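Local coordinates for protein fucose-specific lectin (Aleuria aurantia, PDB 6GKE) that binds L-fucose with a six-bladed beta-propeller, preferring alpha-1,6-linked core fucose on glycoproteins, and may take part in fruiting-body differentiation and antifungal defence, at residues Y79-D84 with S113-L118; D84-E89 with G106-S111; A210-A215 with V227-G232; R233-E238 with R256-L261. The protein carries 1 engineered substitution. All coordinates share one frame; numbering follows the deposited sequence.

Contact 1. Residues Y79-D84 with S113-L118; sequences YCVNKD and SKLAAL
Tyr79, on strand 73-81, meets the next blade of the propeller at two places, Leu115 behind its CB and Ala117 beside its ring. Its CG lies anti to its own carbonyl carbon (chi1 -61°), which carries the ring along the line of the partner chain, and CD2 comes 4.0 Å from Ala117 CB. That methyl approaches obliquely. Nearer the backbone, Tyr79 CB is 4.2 Å from Leu115 CD1, and the same methyl reaches the peptide between Tyr79 and Cys80: Leu115 CD1 lies 3.8 Å from Tyr79 C and 3.7 Å from Cys80 N. The side chain of Cys80 points away from Leu115 and packs on Ser88 and Phe90 of the neighbouring strand 87-93. Val81 turns back to the contact, and in the conformer described here its CG2 stands 4.2 Å from Leu115 CD1. One leucine methyl is then shared by three consecutive residues of the strand, in keeping with the alternation of an extended chain that offers Tyr79 and Val81 to one side.

The union is apolar between the two segments, and the nearest CA pair, Tyr79 and Leu115, is 7.5 Å apart, too far for backbone pairing. This fits side-chain packing between adjacent blades of a propeller. The tyrosine hydroxyl is engaged in its own blade, bonded to the fucose-binding Glu89. Strand 73-81 runs between strands 64-70 and 87-93, whereas strand 116-120 is the first of the following blade; Val132 and Ile130 of strand 129-134 also pack on Tyr79, and Leu87 of strand 87-93 on Leu115.

Contact 2. Residues D84-E89 with G106-S111; sequences DNILSE and GVKVGS. With FUC (alpha-L-fucopyranose), chain B.
A single beta bridge, Ile86 with Lys108, ties the start of a propeller strand that carries a fucose-binding glutamate to the loop leading into the next blade. Two backbone bonds frame it. Leu87 N donates to Val107 O at 2.9 Å, nearly straight at 174°. Val109 N donates to Asn85 O at 2.8 Å. The touching parts run 108° apart, consistent with a single bridge rather than a ladder.

Side chains reinforce it on two sides. Leu87 and Val107 lie side by side, pointing the same way, and Leu87 CB also comes within 3.8 Å of Val109 CG2. On the exposed side Lys108 bends at its second torsion (chi2 80°), which curls the chain back over the turn; in the conformer described here, Lys108 NZ donates to Asp84 O at 2.8 Å. The side chains of Ile86 and Lys108 cross at about a right angle, CD1 of Ile86 meeting CD of Lys108. Asn85 lays its amide beside Ser111; its OD1 accepts from Lys58, and its ND2 bonds to Gly311 O of the second subunit, which brings this corner into the dimer interface. A water spans Leu87 O and Val107 N.

Farther along the strand Glu89 reaches the sugar with an extended chain, one carboxylate oxygen to each hydroxyl: fucose O3 donates to Glu89 OE1 at 2.6 Å and fucose O4 to Glu89 OE2 at 2.7 Å.

Contact 3. Residues A210-A215 with V227-G232; sequences AGVSIA and VYWQKG. With GOL (glycerol), chain H.
Ser213 to Ala215 and Tyr228 to Gln230 form the close-packed part of this contact, an antiparallel ladder in the beta hairpin of strands 213-219 and 224-230. Four backbone bonds hold it, two in each hydrogen-bonded pair, Ser213 with Gln230 and Ala215 with Tyr228. The straightest is Tyr228 N to Ala215 O, 2.8 Å and 175°. Between them lies the non-hydrogen-bonded pair Ile214 and Trp229, where Trp229 CA approaches Ser213 O to 3.1 Å in a CA-H...O contact. Trp229 CG sits between its backbone N and carbonyl carbon (chi1 60°), and the Trp229 side chain lies side by side with Val212, CG2 of which is 3.9 Å from Trp229 CB. Ile214 CG1 meets the same CB obliquely, and Val227 CG1 lies in plane at the indole edge.

Beyond Val212 the chains part, and a water and a glycerol bridge them. The water joins Ala210 O to Lys231 NZ, 2.7 Å from the amine, at the end of a fully extended lysine chain. The glycerol, probably from the crystallisation liquor, fills the corresponding role nearer the sheet: its O2 donates to Gly211 O at 2.7 Å, while Gly232 N donates to glycerol O1 at 2.9 Å.

The chemistry thus divides sharply: direct backbone hydrogen bonds and apolar side chains fix the register within the blade, whereas at the loop end the polar groups of the two chains are linked through a water and a glycerol.

Contact 4. Residues R233-E238 with R256-L261; sequences REELYE and RPTPSL. With FUC (alpha-L-fucopyranose), chain G.
Arg233, Thr258 and Glu235 contribute most of the buried surface where the turn entering strand 236-241 meets the loop after strand 249-251. Thr258 is the wedge: its CB lies 3.4 Å from Arg233 O, and its CG2, anti to the carbonyl carbon, faces both that oxygen and the Glu235 carboxylate. Glu235 crosses Thr258 at about a right angle. Its chain folds at the second torsion (chi2 -67°), swinging the carboxylate back onto the loop, where Thr258 N donates to Glu235 OE2 at 3.0 Å and 166°, arriving from above the carboxylate plane. A water bridges Glu235 OE1 and Arg256 O.

The backbone N of Arg233 donates to Ser260 OG at 2.9 Å, and the base of its side chain, CB and CG, lies against Ser260 O. A further water donates to Glu234 O at 2.7 Å and accepts from Ser260 N, linking the two backbones.

Polar bonds thus pin an irregular loop to the turn that leads into the blade's third strand. Farther along that strand, Glu238 accepts from fucose O3 at OE1 (2.6 Å) and from O4 at OE2. Leu236 packs on Tyr228 and Gln230 of strand 224-230, and Pro259 and Ser260 rest on Phe280 of strand 275-282 in the next blade.

The four contacts fall into two pairs, each beside a fucose site, which lies between two adjacent blades. Contacts 1 and 2, centres 7 Å apart, share Asp84 and join where Tyr79 OH lies 2.8 Å from Glu89 OE2, so the tyrosine packed between blades probably helps to position a sugar-binding carboxylate. Contacts 3 and 4, centres 10 Å apart, show the same tyrosine-to-glutamate link, though contact 3 is a hairpin within one blade: Tyr228 OH stands 2.8 Å from Glu238 OE2 in a weak bond, and Trp229 O pairs with Tyr237 N at 2.9 Å. The pairs do not touch; contacts 2 and 4 have centres about 31 Å apart and serve separate fucose sites, yet both also reach the second subunit.

Contact 1. Residues Y79-D84 with S113-L118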
# COMPACT_ATOMS: atom_id res chain seq x y z
N TYR A 79 17.98 -13.28 1.17
CA TYR A 79 18.52 -12.54 0.03
C TYR A 79 17.63 -11.35 -0.28
O TYR A 79 16.41 -11.42 -0.18
CB TYR A 79 18.68 -13.48 -1.18
CG TYR A 79 19.63 -14.59 -0.83
CD1 TYR A 79 20.98 -14.34 -0.75
CD2 TYR A 79 19.18 -15.84 -0.44
CE1 TYR A 79 21.88 -15.29 -0.31
CE2 TYR A 79 20.06 -16.82 0.01
CZ TYR A 79 21.41 -16.53 0.09
OH TYR A 79 22.27 -17.48 0.59
N CYS A 80 18.29 -10.25 -0.67
CA CYS A 80 17.63 -8.99 -0.93
C CYS A 80 18.56 -8.15 -1.80
O CYS A 80 19.61 -8.63 -2.24
CB CYS A 80 17.27 -8.29 0.37
SG CYS A 80 18.73 -7.82 1.35
N VAL A 81 18.19 -6.90 -2.05
CA VAL A 81 18.95 -5.97 -2.84
C VAL A 81 19.14 -4.67 -2.02
O VAL A 81 18.16 -4.20 -1.45
CB VAL A 81 18.17 -5.77 -4.16
CG1 VAL A 81 18.84 -4.76 -5.07
CG2 VAL A 81 17.96 -7.08 -4.90
N ASN A 82 20.34 -4.08 -2.04
CA ASN A 82 20.56 -2.82 -1.35
C ASN A 82 20.17 -1.65 -2.26
O ASN A 82 19.65 -1.83 -3.36
CB ASN A 82 21.99 -2.75 -0.78
CG ASN A 82 23.06 -2.51 -1.82
OD1 ASN A 82 22.78 -2.26 -2.99
ND2 ASN A 82 24.31 -2.58 -1.39
N LYS A 83 20.43 -0.42 -1.80
CA LYS A 83 19.96 0.78 -2.50
C LYS A 83 20.76 1.04 -3.78
O LYS A 83 20.35 1.86 -4.58
CB LYS A 83 19.99 2.00 -1.59
CG LYS A 83 18.79 2.04 -0.66
CD LYS A 83 18.85 3.15 0.34
CE LYS A 83 17.67 3.11 1.28
NZ LYS A 83 17.80 4.18 2.30
N ASP A 84 21.88 0.32 -3.95
CA ASP A 84 22.67 0.37 -5.18
C ASP A 84 22.37 -0.84 -6.08
O ASP A 84 23.10 -1.10 -7.03
CB ASP A 84 24.16 0.48 -4.85
CG ASP A 84 24.51 1.79 -4.18
OD1 ASP A 84 24.06 2.84 -4.68
OD2 ASP A 84 25.20 1.76 -3.14
N SER A 113 13.99 -6.75 -10.69
CA SER A 113 14.19 -8.20 -10.61
C SER A 113 13.47 -8.77 -9.38
O SER A 113 13.46 -8.15 -8.32
CB SER A 113 15.65 -8.53 -10.50
OG SER A 113 15.86 -9.94 -10.55
N LYS A 114 12.97 -10.00 -9.53
CA LYS A 114 12.61 -10.80 -8.38
C LYS A 114 13.82 -11.65 -7.99
O LYS A 114 14.84 -11.67 -8.69
CB LYS A 114 11.35 -11.63 -8.69
CG LYS A 114 10.21 -10.80 -9.26
CD LYS A 114 9.85 -9.56 -8.45
CE LYS A 114 8.76 -8.73 -9.09
NZ LYS A 114 9.21 -8.09 -10.35
N LEU A 115 13.71 -12.34 -6.85
CA LEU A 115 14.75 -13.25 -6.39
C LEU A 115 14.11 -14.58 -6.02
O LEU A 115 13.01 -14.62 -5.45
CB LEU A 115 15.47 -12.71 -5.15
CG LEU A 115 16.32 -11.46 -5.34
CD1 LEU A 115 16.87 -11.00 -4.00
CD2 LEU A 115 17.46 -11.70 -6.33
N ALA A 116 14.85 -15.66 -6.28
CA ALA A 116 14.50 -16.96 -5.74
C ALA A 116 15.78 -17.62 -5.24
O ALA A 116 16.88 -17.28 -5.67
CB ALA A 116 13.83 -17.82 -6.78
N ALA A 117 15.63 -18.57 -4.32
CA ALA A 117 16.77 -19.30 -3.82
C ALA A 117 16.36 -20.72 -3.48
O ALA A 117 15.21 -20.98 -3.14
CB ALA A 117 17.39 -18.61 -2.62
N LEU A 118 17.34 -21.62 -3.55
CA LEU A 118 17.17 -22.99 -3.10
C LEU A 118 18.44 -23.43 -2.38
O LEU A 118 19.49 -22.80 -2.47
CB LEU A 118 16.82 -23.92 -4.27
CG LEU A 118 17.83 -24.02 -5.42
CD1 LEU A 118 19.06 -24.85 -5.05
CD2 LEU A 118 17.16 -24.61 -6.65

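Contact 2. Residues D84-E89 with G106-S111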
# COMPACT_ATOMS: atom_id res chain seq x y z
N ASP A 84 21.88 0.32 -3.95
CA ASP A 84 22.67 0.37 -5.18
C ASP A 84 22.37 -0.84 -6.08
O ASP A 84 23.10 -1.10 -7.03
CB ASP A 84 24.16 0.48 -4.85
CG ASP A 84 24.51 1.79 -4.18
OD1 ASP A 84 24.06 2.84 -4.68
OD2 ASP A 84 25.20 1.76 -3.14
N ASN A 85 21.29 -1.56 -5.78
CA ASN A 85 20.87 -2.73 -6.55
C ASN A 85 21.95 -3.81 -6.56
O ASN A 85 22.11 -4.53 -7.54
CB ASN A 85 20.42 -2.35 -7.96
CG ASN A 85 19.03 -1.76 -7.94
OD1 ASN A 85 18.11 -2.38 -7.40
ND2 ASN A 85 18.87 -0.58 -8.51
N ILE A 86 22.66 -3.96 -5.43
CA ILE A 86 23.62 -5.04 -5.27
C ILE A 86 22.97 -6.15 -4.46
O ILE A 86 22.40 -5.92 -3.39
CB ILE A 86 24.92 -4.53 -4.62
CG1 ILE A 86 25.58 -3.42 -5.45
CG2 ILE A 86 25.88 -5.68 -4.36
CD1 ILE A 86 25.98 -3.85 -6.84
N LEU A 87 23.07 -7.38 -4.98
CA LEU A 87 22.55 -8.57 -4.33
C LEU A 87 23.23 -8.73 -2.97
O LEU A 87 24.46 -8.72 -2.88
CB LEU A 87 22.83 -9.76 -5.25
CG LEU A 87 22.29 -11.11 -4.78
CD1 LEU A 87 20.78 -11.09 -4.62
CD2 LEU A 87 22.71 -12.18 -5.77
N SER A 88 22.42 -8.88 -1.93
CA SER A 88 22.85 -8.84 -0.55
C SER A 88 22.22 -10.00 0.23
O SER A 88 21.25 -10.61 -0.22
CB SER A 88 22.51 -7.50 0.07
OG SER A 88 23.11 -6.43 -0.65
N GLU A 89 22.79 -10.28 1.40
CA GLU A 89 22.44 -11.47 2.17
C GLU A 89 22.55 -11.17 3.66
O GLU A 89 23.56 -10.65 4.12
CB GLU A 89 23.39 -12.60 1.79
CG GLU A 89 23.20 -13.91 2.54
CD GLU A 89 24.38 -14.85 2.36
OE1 GLU A 89 25.52 -14.39 2.58
OE2 GLU A 89 24.15 -16.04 2.00
N GLY A 106 29.56 -8.13 -5.41
CA GLY A 106 29.26 -7.09 -6.41
C GLY A 106 28.40 -7.58 -7.56
O GLY A 106 28.64 -7.24 -8.73
N VAL A 107 27.34 -8.32 -7.23
CA VAL A 107 26.38 -8.77 -8.24
C VAL A 107 25.30 -7.70 -8.40
O VAL A 107 24.49 -7.50 -7.49
CB VAL A 107 25.76 -10.13 -7.84
CG1 VAL A 107 24.75 -10.59 -8.88
CG2 VAL A 107 26.83 -11.19 -7.61
N LYS A 108 25.28 -7.02 -9.54
CA LYS A 108 24.27 -6.00 -9.81
C LYS A 108 23.00 -6.69 -10.33
O LYS A 108 23.05 -7.55 -11.21
CB LYS A 108 24.80 -4.95 -10.79
CG LYS A 108 23.91 -3.73 -11.00
CD LYS A 108 24.02 -2.70 -9.90
CE LYS A 108 23.51 -1.33 -10.32
NZ LYS A 108 24.09 -0.26 -9.47
N VAL A 109 21.87 -6.27 -9.78
CA VAL A 109 20.57 -6.83 -10.08
C VAL A 109 19.72 -5.75 -10.75
O VAL A 109 19.78 -4.57 -10.40
CB VAL A 109 19.93 -7.35 -8.77
CG1 VAL A 109 18.53 -7.89 -8.95
CG2 VAL A 109 20.81 -8.40 -8.12
N GLY A 110 18.92 -6.15 -11.75
CA GLY A 110 17.96 -5.23 -12.36
C GLY A 110 17.01 -4.68 -11.31
O GLY A 110 16.60 -5.39 -10.40
N SER A 111 16.64 -3.40 -11.43
CA SER A 111 15.88 -2.76 -10.35
C SER A 111 14.56 -3.49 -10.08
O SER A 111 14.12 -3.53 -8.92
CB SER A 111 15.65 -1.31 -10.63
OG SER A 111 14.88 -1.15 -11.79
C1 FUC B . 28.12 -17.81 5.37
C2 FUC B . 27.78 -16.62 4.48
C3 FUC B . 27.93 -16.99 3.01
C4 FUC B . 27.07 -18.23 2.73
C5 FUC B . 27.53 -19.36 3.63
C6 FUC B . 26.76 -20.65 3.42
O2 FUC B . 28.64 -15.52 4.79
O3 FUC B . 27.59 -15.88 2.18
O4 FUC B . 25.68 -17.99 3.01
O5 FUC B . 27.37 -18.96 5.00
O HOH W 1 16.60 -5.00 -7.51
O HOH W 2 26.67 -9.12 -4.54

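Contact 3. Residues A210-A215 with V227-G232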
# COMPACT_ATOMS: atom_id res chain seq x y z
N ALA A 210 -0.24 -12.25 -17.27
CA ALA A 210 1.04 -11.57 -17.34
C ALA A 210 1.43 -11.04 -15.95
O ALA A 210 0.65 -10.35 -15.31
CB ALA A 210 0.98 -10.45 -18.35
N GLY A 211 2.66 -11.35 -15.52
CA GLY A 211 3.23 -10.76 -14.32
C GLY A 211 2.87 -11.47 -13.02
O GLY A 211 3.03 -10.88 -11.96
N VAL A 212 2.43 -12.73 -13.08
CA VAL A 212 2.13 -13.47 -11.84
C VAL A 212 3.38 -13.60 -10.96
O VAL A 212 4.51 -13.77 -11.43
CB VAL A 212 1.55 -14.86 -12.13
CG1 VAL A 212 0.12 -14.77 -12.62
CG2 VAL A 212 2.41 -15.69 -13.08
N SER A 213 3.14 -13.61 -9.65
CA SER A 213 4.12 -13.98 -8.65
C SER A 213 4.17 -15.51 -8.55
O SER A 213 3.12 -16.13 -8.47
CB SER A 213 3.77 -13.32 -7.33
OG SER A 213 4.70 -13.63 -6.31
N ILE A 214 5.37 -16.09 -8.55
CA ILE A 214 5.57 -17.54 -8.67
C ILE A 214 6.33 -18.05 -7.44
O ILE A 214 7.26 -17.41 -6.97
CB ILE A 214 6.33 -17.88 -9.97
CG1 ILE A 214 5.54 -17.41 -11.19
CG2 ILE A 214 6.68 -19.36 -10.06
CD1 ILE A 214 6.30 -17.47 -12.49
N ALA A 215 5.96 -19.24 -6.97
CA ALA A 215 6.71 -19.93 -5.93
C ALA A 215 6.69 -21.43 -6.26
O ALA A 215 5.81 -21.90 -6.96
CB ALA A 215 6.12 -19.66 -4.57
N VAL A 227 3.93 -26.04 -7.93
CA VAL A 227 4.25 -24.72 -8.45
C VAL A 227 3.01 -23.85 -8.23
O VAL A 227 1.90 -24.24 -8.61
CB VAL A 227 4.64 -24.78 -9.94
CG1 VAL A 227 5.00 -23.41 -10.48
CG2 VAL A 227 5.78 -25.76 -10.18
N TYR A 228 3.22 -22.69 -7.61
CA TYR A 228 2.17 -21.75 -7.27
C TYR A 228 2.34 -20.48 -8.09
O TYR A 228 3.46 -20.01 -8.29
CB TYR A 228 2.20 -21.39 -5.78
CG TYR A 228 1.96 -22.59 -4.92
CD1 TYR A 228 0.68 -23.11 -4.78
CD2 TYR A 228 3.01 -23.27 -4.34
CE1 TYR A 228 0.45 -24.27 -4.07
CE2 TYR A 228 2.80 -24.44 -3.62
CZ TYR A 228 1.52 -24.95 -3.50
OH TYR A 228 1.32 -26.13 -2.83
N TRP A 229 1.23 -19.89 -8.52
CA TRP A 229 1.29 -18.56 -9.09
C TRP A 229 0.02 -17.79 -8.76
O TRP A 229 -1.06 -18.35 -8.61
CB TRP A 229 1.58 -18.56 -10.59
CG TRP A 229 0.59 -19.27 -11.46
CD1 TRP A 229 -0.50 -18.76 -12.09
CD2 TRP A 229 0.68 -20.64 -11.87
NE1 TRP A 229 -1.11 -19.73 -12.85
CE2 TRP A 229 -0.40 -20.89 -12.74
CE3 TRP A 229 1.57 -21.68 -11.58
CZ2 TRP A 229 -0.60 -22.14 -13.33
CZ3 TRP A 229 1.37 -22.91 -12.16
CH2 TRP A 229 0.29 -23.14 -13.02
N GLN A 230 0.18 -16.46 -8.68
CA GLN A 230 -0.93 -15.60 -8.34
C GLN A 230 -0.64 -14.19 -8.84
O GLN A 230 0.43 -13.63 -8.57
CB GLN A 230 -1.14 -15.57 -6.83
CG GLN A 230 -2.37 -14.81 -6.37
CD GLN A 230 -2.43 -14.75 -4.87
OE1 GLN A 230 -2.90 -15.68 -4.21
NE2 GLN A 230 -1.90 -13.67 -4.31
N LYS A 231 -1.63 -13.61 -9.52
CA LYS A 231 -1.67 -12.19 -9.77
C LYS A 231 -2.50 -11.56 -8.65
O LYS A 231 -3.54 -12.10 -8.27
CB LYS A 231 -2.31 -11.90 -11.14
CG LYS A 231 -2.54 -10.43 -11.42
CD LYS A 231 -2.98 -10.15 -12.83
CE LYS A 231 -3.35 -8.69 -13.02
NZ LYS A 231 -3.87 -8.44 -14.38
N GLY A 232 -2.08 -10.39 -8.16
CA GLY A 232 -2.79 -9.77 -7.07
C GLY A 232 -4.25 -9.53 -7.44
O GLY A 232 -4.55 -9.08 -8.55
C1 GOL H . 1.56 -9.97 -9.04
O1 GOL H . 0.57 -9.19 -8.35
C2 GOL H . 2.97 -9.41 -8.83
O2 GOL H . 3.89 -10.27 -9.50
C3 GOL H . 3.13 -7.98 -9.34
O3 GOL H . 2.78 -7.86 -10.73
O HOH W 3 -1.89 -9.21 -16.07

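Contact 4. Residues R233-E238 with R256-L261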
# COMPACT_ATOMS: atom_id res chain seq x y z
N ARG A 233 -5.14 -9.85 -6.50
CA ARG A 233 -6.60 -9.77 -6.64
C ARG A 233 -7.11 -10.73 -7.72
O ARG A 233 -8.18 -10.53 -8.30
CB ARG A 233 -7.09 -8.33 -6.87
CG ARG A 233 -8.47 -8.10 -6.30
CD ARG A 233 -9.01 -6.72 -6.57
NE ARG A 233 -10.21 -6.43 -5.80
CZ ARG A 233 -11.44 -6.76 -6.17
NH1 ARG A 233 -11.64 -7.44 -7.29
NH2 ARG A 233 -12.48 -6.41 -5.42
N GLU A 234 -6.37 -11.82 -7.95
CA GLU A 234 -6.85 -12.99 -8.68
C GLU A 234 -6.62 -14.20 -7.78
O GLU A 234 -5.88 -14.13 -6.80
CB GLU A 234 -6.14 -13.16 -10.03
CG GLU A 234 -6.27 -11.96 -10.94
CD GLU A 234 -7.68 -11.64 -11.41
OE1 GLU A 234 -7.87 -10.52 -11.90
OE2 GLU A 234 -8.56 -12.52 -11.29
N GLU A 235 -7.23 -15.34 -8.11
CA GLU A 235 -7.08 -16.52 -7.27
C GLU A 235 -5.69 -17.14 -7.47
O GLU A 235 -5.07 -17.03 -8.53
CB GLU A 235 -8.15 -17.57 -7.55
CG GLU A 235 -9.59 -17.08 -7.40
CD GLU A 235 -10.07 -16.71 -6.01
OE1 GLU A 235 -9.27 -16.73 -5.05
OE2 GLU A 235 -11.27 -16.37 -5.90
N LEU A 236 -5.22 -17.80 -6.41
CA LEU A 236 -4.01 -18.61 -6.41
C LEU A 236 -4.21 -19.85 -7.28
O LEU A 236 -5.26 -20.50 -7.20
CB LEU A 236 -3.73 -19.01 -4.95
CG LEU A 236 -2.53 -19.92 -4.71
CD1 LEU A 236 -1.23 -19.24 -5.13
CD2 LEU A 236 -2.47 -20.32 -3.25
N TYR A 237 -3.18 -20.19 -8.06
CA TYR A 237 -3.13 -21.42 -8.85
C TYR A 237 -2.04 -22.33 -8.31
O TYR A 237 -0.98 -21.86 -7.86
CB TYR A 237 -2.82 -21.13 -10.31
CG TYR A 237 -3.98 -20.51 -11.06
CD1 TYR A 237 -4.25 -19.16 -10.93
CD2 TYR A 237 -4.80 -21.27 -11.88
CE1 TYR A 237 -5.32 -18.57 -11.59
CE2 TYR A 237 -5.86 -20.69 -12.56
CZ TYR A 237 -6.12 -19.34 -12.41
OH TYR A 237 -7.17 -18.77 -13.07
N GLU A 238 -2.28 -23.64 -8.44
CA GLU A 238 -1.28 -24.66 -8.15
C GLU A 238 -1.23 -25.66 -9.31
O GLU A 238 -2.28 -26.16 -9.74
CB GLU A 238 -1.63 -25.43 -6.88
CG GLU A 238 -0.60 -26.49 -6.49
CD GLU A 238 -1.12 -27.46 -5.45
OE1 GLU A 238 -2.02 -28.26 -5.80
OE2 GLU A 238 -0.64 -27.42 -4.29
N ARG A 256 -14.55 -15.92 0.38
CA ARG A 256 -13.50 -14.91 0.38
C ARG A 256 -12.84 -14.88 -1.00
O ARG A 256 -11.68 -15.27 -1.15
CB ARG A 256 -12.48 -15.18 1.48
CG ARG A 256 -13.06 -15.00 2.88
CD ARG A 256 -12.02 -15.17 3.97
NE ARG A 256 -10.95 -14.19 3.88
CZ ARG A 256 -9.90 -14.16 4.69
NH1 ARG A 256 -9.84 -15.01 5.71
NH2 ARG A 256 -8.92 -13.29 4.49
N PRO A 257 -13.56 -14.42 -2.04
CA PRO A 257 -12.99 -14.40 -3.39
C PRO A 257 -11.76 -13.49 -3.47
O PRO A 257 -11.69 -12.46 -2.80
CB PRO A 257 -14.13 -13.88 -4.28
CG PRO A 257 -15.05 -13.14 -3.32
CD PRO A 257 -14.93 -13.87 -2.00
N THR A 258 -10.82 -13.92 -4.31
CA THR A 258 -9.62 -13.17 -4.69
C THR A 258 -9.12 -12.31 -3.53
O THR A 258 -9.10 -11.08 -3.62
CB THR A 258 -9.88 -12.32 -5.94
OG1 THR A 258 -10.89 -11.34 -5.68
CG2 THR A 258 -10.30 -13.15 -7.13
N PRO A 259 -8.69 -12.92 -2.41
CA PRO A 259 -8.47 -12.19 -1.17
C PRO A 259 -7.22 -11.29 -1.11
O PRO A 259 -7.10 -10.54 -0.16
CB PRO A 259 -8.38 -13.30 -0.11
CG PRO A 259 -7.87 -14.50 -0.88
CD PRO A 259 -8.53 -14.38 -2.24
N SER A 260 -6.32 -11.39 -2.09
CA SER A 260 -5.12 -10.55 -2.11
C SER A 260 -5.42 -9.18 -2.73
O SER A 260 -6.35 -9.02 -3.50
CB SER A 260 -3.99 -11.21 -2.84
OG SER A 260 -4.28 -11.38 -4.22
N LEU A 261 -4.58 -8.20 -2.40
CA LEU A 261 -4.65 -6.89 -3.01
C LEU A 261 -3.99 -6.89 -4.38
O LEU A 261 -3.12 -7.72 -4.68
CB LEU A 261 -3.99 -5.84 -2.12
CG LEU A 261 -4.74 -5.48 -0.83
CD1 LEU A 261 -3.82 -4.69 0.08
CD2 LEU A 261 -6.01 -4.70 -1.13
C1 FUC G . -2.34 -32.79 -3.69
C2 FUC G . -2.81 -31.48 -4.31
C3 FUC G . -3.04 -30.43 -3.22
C4 FUC G . -1.80 -30.29 -2.33
C5 FUC G . -1.44 -31.66 -1.78
C6 FUC G . -0.20 -31.68 -0.90
O1 FUC G . -3.41 -33.35 -2.93
O2 FUC G . -4.01 -31.71 -5.04
O3 FUC G . -3.43 -29.20 -3.81
O4 FUC G . -0.66 -29.81 -3.07
O5 FUC G . -1.20 -32.57 -2.86
O HOH W 4 -8.33 -6.35 -3.40
O HOH W 5 -5.91 -13.55 -4.16
O HOH W 6 -10.48 -17.35 -2.56